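Long-range contact in alpha-ketoglutarate-dependent non-heme iron oxygenase EasH (Aspergillus japonicus, PDB 5M0T), which probably catalyses an iron(II)- and 2-oxoglutarate-dependent oxidation in the biosynthesis of the ergot alkaloid cycloclavine: residues A[10-15]-A[33-38]. Sequence-based numbering, arbitrary orientation.
Sequences PTLRRI and VVVIEG. With ZN (zinc ion), chain G.
Segments 10-15 and 33-38 meet in a short parallel beta pairing at the margin of the main sheet, joining strands 14-16 and 33-37 of a beta-alpha-beta unit, with Arg-14 beside Val-35 and Ile-15 beside Ile-36. Three backbone bonds set the register: Val-35 N to Arg-13 O, Ile-15 N to Val-35 O and Glu-37 N to Ile-15 O. Upstream, where the chains diverge, a water takes over, accepting from Arg-13 N (2.8 Å) and donating to Val-33 O (2.7 Å).

On the face that bears Arg-14 and Val-35, the arginine stem runs alongside the valine and bends at chi3 (-76°), bringing NH1 to Glu-37. NH1 presents an N-H in the guanidinium plane to Glu-37 OE2 at 2.6 Å, a salt bridge in which the two flat groups are turned 50° apart. The carboxylate divides its work, since Glu-37 OE1 binds the zinc ion at 2.0 Å; metal and arginine together probably stabilise its negative charge and fix its rotation. Farther back, Leu-12 lays CD2 against Val-35 CG2 (3.8 Å) and CD1 against Val-33 CG2. On the opposite face, Ile-15 CG2 meets Val-34 CG2 at 3.6 Å.

Asp-200 joins Glu-37 on the zinc, a site distinct from the iron centre, while Arg-14 NH2 also bonds to Val-195 O. Two parallel strands adjacent in sequence need a crossover connection, supplied here by helix 21-31, which packs on Ile-15 and Val-34 through Ile-24 and Val-27. In this sheet, consistent with the jelly-roll core of PhyH-type, cupin-clan dioxygenases, strand 201-205 follows 33-37, leaving 14-16 as an outermost strand within the chain.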
# COMPACT_ATOMS: atom_id res chain seq x y z
N PRO A 10 29.04 19.21 1.91
CA PRO A 10 29.41 17.83 1.60
C PRO A 10 29.65 17.57 0.10
O PRO A 10 29.49 18.48 -0.71
CB PRO A 10 28.18 17.05 2.09
CG PRO A 10 27.03 18.05 2.05
CD PRO A 10 27.59 19.41 1.70
N THR A 11 30.00 16.32 -0.23
CA THR A 11 30.38 15.89 -1.58
C THR A 11 29.48 14.75 -2.02
O THR A 11 28.97 13.99 -1.20
CB THR A 11 31.85 15.40 -1.61
OG1 THR A 11 32.71 16.41 -1.08
CG2 THR A 11 32.33 15.05 -3.04
N LEU A 12 29.27 14.64 -3.32
CA LEU A 12 28.53 13.53 -3.90
C LEU A 12 29.57 12.50 -4.29
O LEU A 12 30.50 12.80 -5.04
CB LEU A 12 27.73 13.96 -5.12
CG LEU A 12 27.05 12.88 -5.95
CD1 LEU A 12 26.19 11.97 -5.07
CD2 LEU A 12 26.23 13.53 -7.06
N ARG A 13 29.42 11.28 -3.77
CA ARG A 13 30.40 10.23 -4.01
C ARG A 13 29.92 9.35 -5.14
O ARG A 13 28.73 9.29 -5.45
CB ARG A 13 30.69 9.42 -2.74
CG ARG A 13 31.68 10.15 -1.84
CD ARG A 13 32.22 9.27 -0.73
NE ARG A 13 31.24 9.08 0.34
CZ ARG A 13 31.40 8.27 1.38
NH1 ARG A 13 32.50 7.53 1.52
NH2 ARG A 13 30.45 8.19 2.31
N ARG A 14 30.90 8.71 -5.75
CA ARG A 14 30.77 7.99 -7.00
C ARG A 14 31.44 6.62 -6.79
O ARG A 14 32.54 6.54 -6.23
CB ARG A 14 31.53 8.79 -8.05
CG ARG A 14 31.20 8.50 -9.49
CD ARG A 14 32.00 9.39 -10.43
NE ARG A 14 31.51 10.77 -10.51
CZ ARG A 14 30.43 11.18 -11.18
NH1 ARG A 14 29.64 10.33 -11.83
NH2 ARG A 14 30.13 12.48 -11.17
N ILE A 15 30.78 5.55 -7.21
CA ILE A 15 31.26 4.19 -6.93
C ILE A 15 30.82 3.25 -8.06
O ILE A 15 29.68 3.31 -8.51
CB ILE A 15 30.77 3.71 -5.53
CG1 ILE A 15 31.60 2.55 -5.00
CG2 ILE A 15 29.31 3.36 -5.55
CD1 ILE A 15 31.22 2.17 -3.58
N VAL A 33 22.82 9.38 -0.70
CA VAL A 33 22.87 9.47 -2.14
C VAL A 33 24.26 9.05 -2.59
O VAL A 33 25.26 9.40 -1.95
CB VAL A 33 22.50 10.91 -2.64
CG1 VAL A 33 23.44 11.97 -2.07
CG2 VAL A 33 22.48 10.97 -4.16
N VAL A 34 24.32 8.27 -3.66
CA VAL A 34 25.60 7.86 -4.28
C VAL A 34 25.40 7.67 -5.78
O VAL A 34 24.34 7.24 -6.20
CB VAL A 34 26.16 6.56 -3.62
CG1 VAL A 34 25.16 5.42 -3.71
CG2 VAL A 34 27.49 6.14 -4.23
N VAL A 35 26.41 8.00 -6.58
CA VAL A 35 26.40 7.69 -8.01
C VAL A 35 26.96 6.28 -8.25
O VAL A 35 28.08 5.96 -7.83
CB VAL A 35 27.19 8.74 -8.83
CG1 VAL A 35 27.26 8.33 -10.30
CG2 VAL A 35 26.57 10.13 -8.66
N ILE A 36 26.15 5.43 -8.88
CA ILE A 36 26.59 4.11 -9.33
C ILE A 36 27.06 4.22 -10.78
O ILE A 36 26.24 4.40 -11.68
CB ILE A 36 25.47 3.04 -9.23
CG1 ILE A 36 24.84 3.01 -7.83
CG2 ILE A 36 26.02 1.66 -9.53
CD1 ILE A 36 23.70 2.04 -7.66
N GLU A 37 28.36 4.09 -10.99
CA GLU A 37 28.92 4.06 -12.34
C GLU A 37 28.57 2.74 -13.00
O GLU A 37 28.81 1.66 -12.43
CB GLU A 37 30.45 4.25 -12.36
CG GLU A 37 30.92 5.64 -11.96
CD GLU A 37 30.48 6.73 -12.92
OE1 GLU A 37 30.43 6.49 -14.14
OE2 GLU A 37 30.19 7.85 -12.45
N GLY A 38 27.95 2.83 -14.18
CA GLY A 38 27.63 1.65 -14.97
C GLY A 38 26.54 0.81 -14.37
O GLY A 38 26.62 -0.42 -14.41
ZN ZN G . 30.40 8.13 -15.25
O HOH W 1 27.67 10.61 -1.71
O HOH W 2 30.53 7.07 -16.93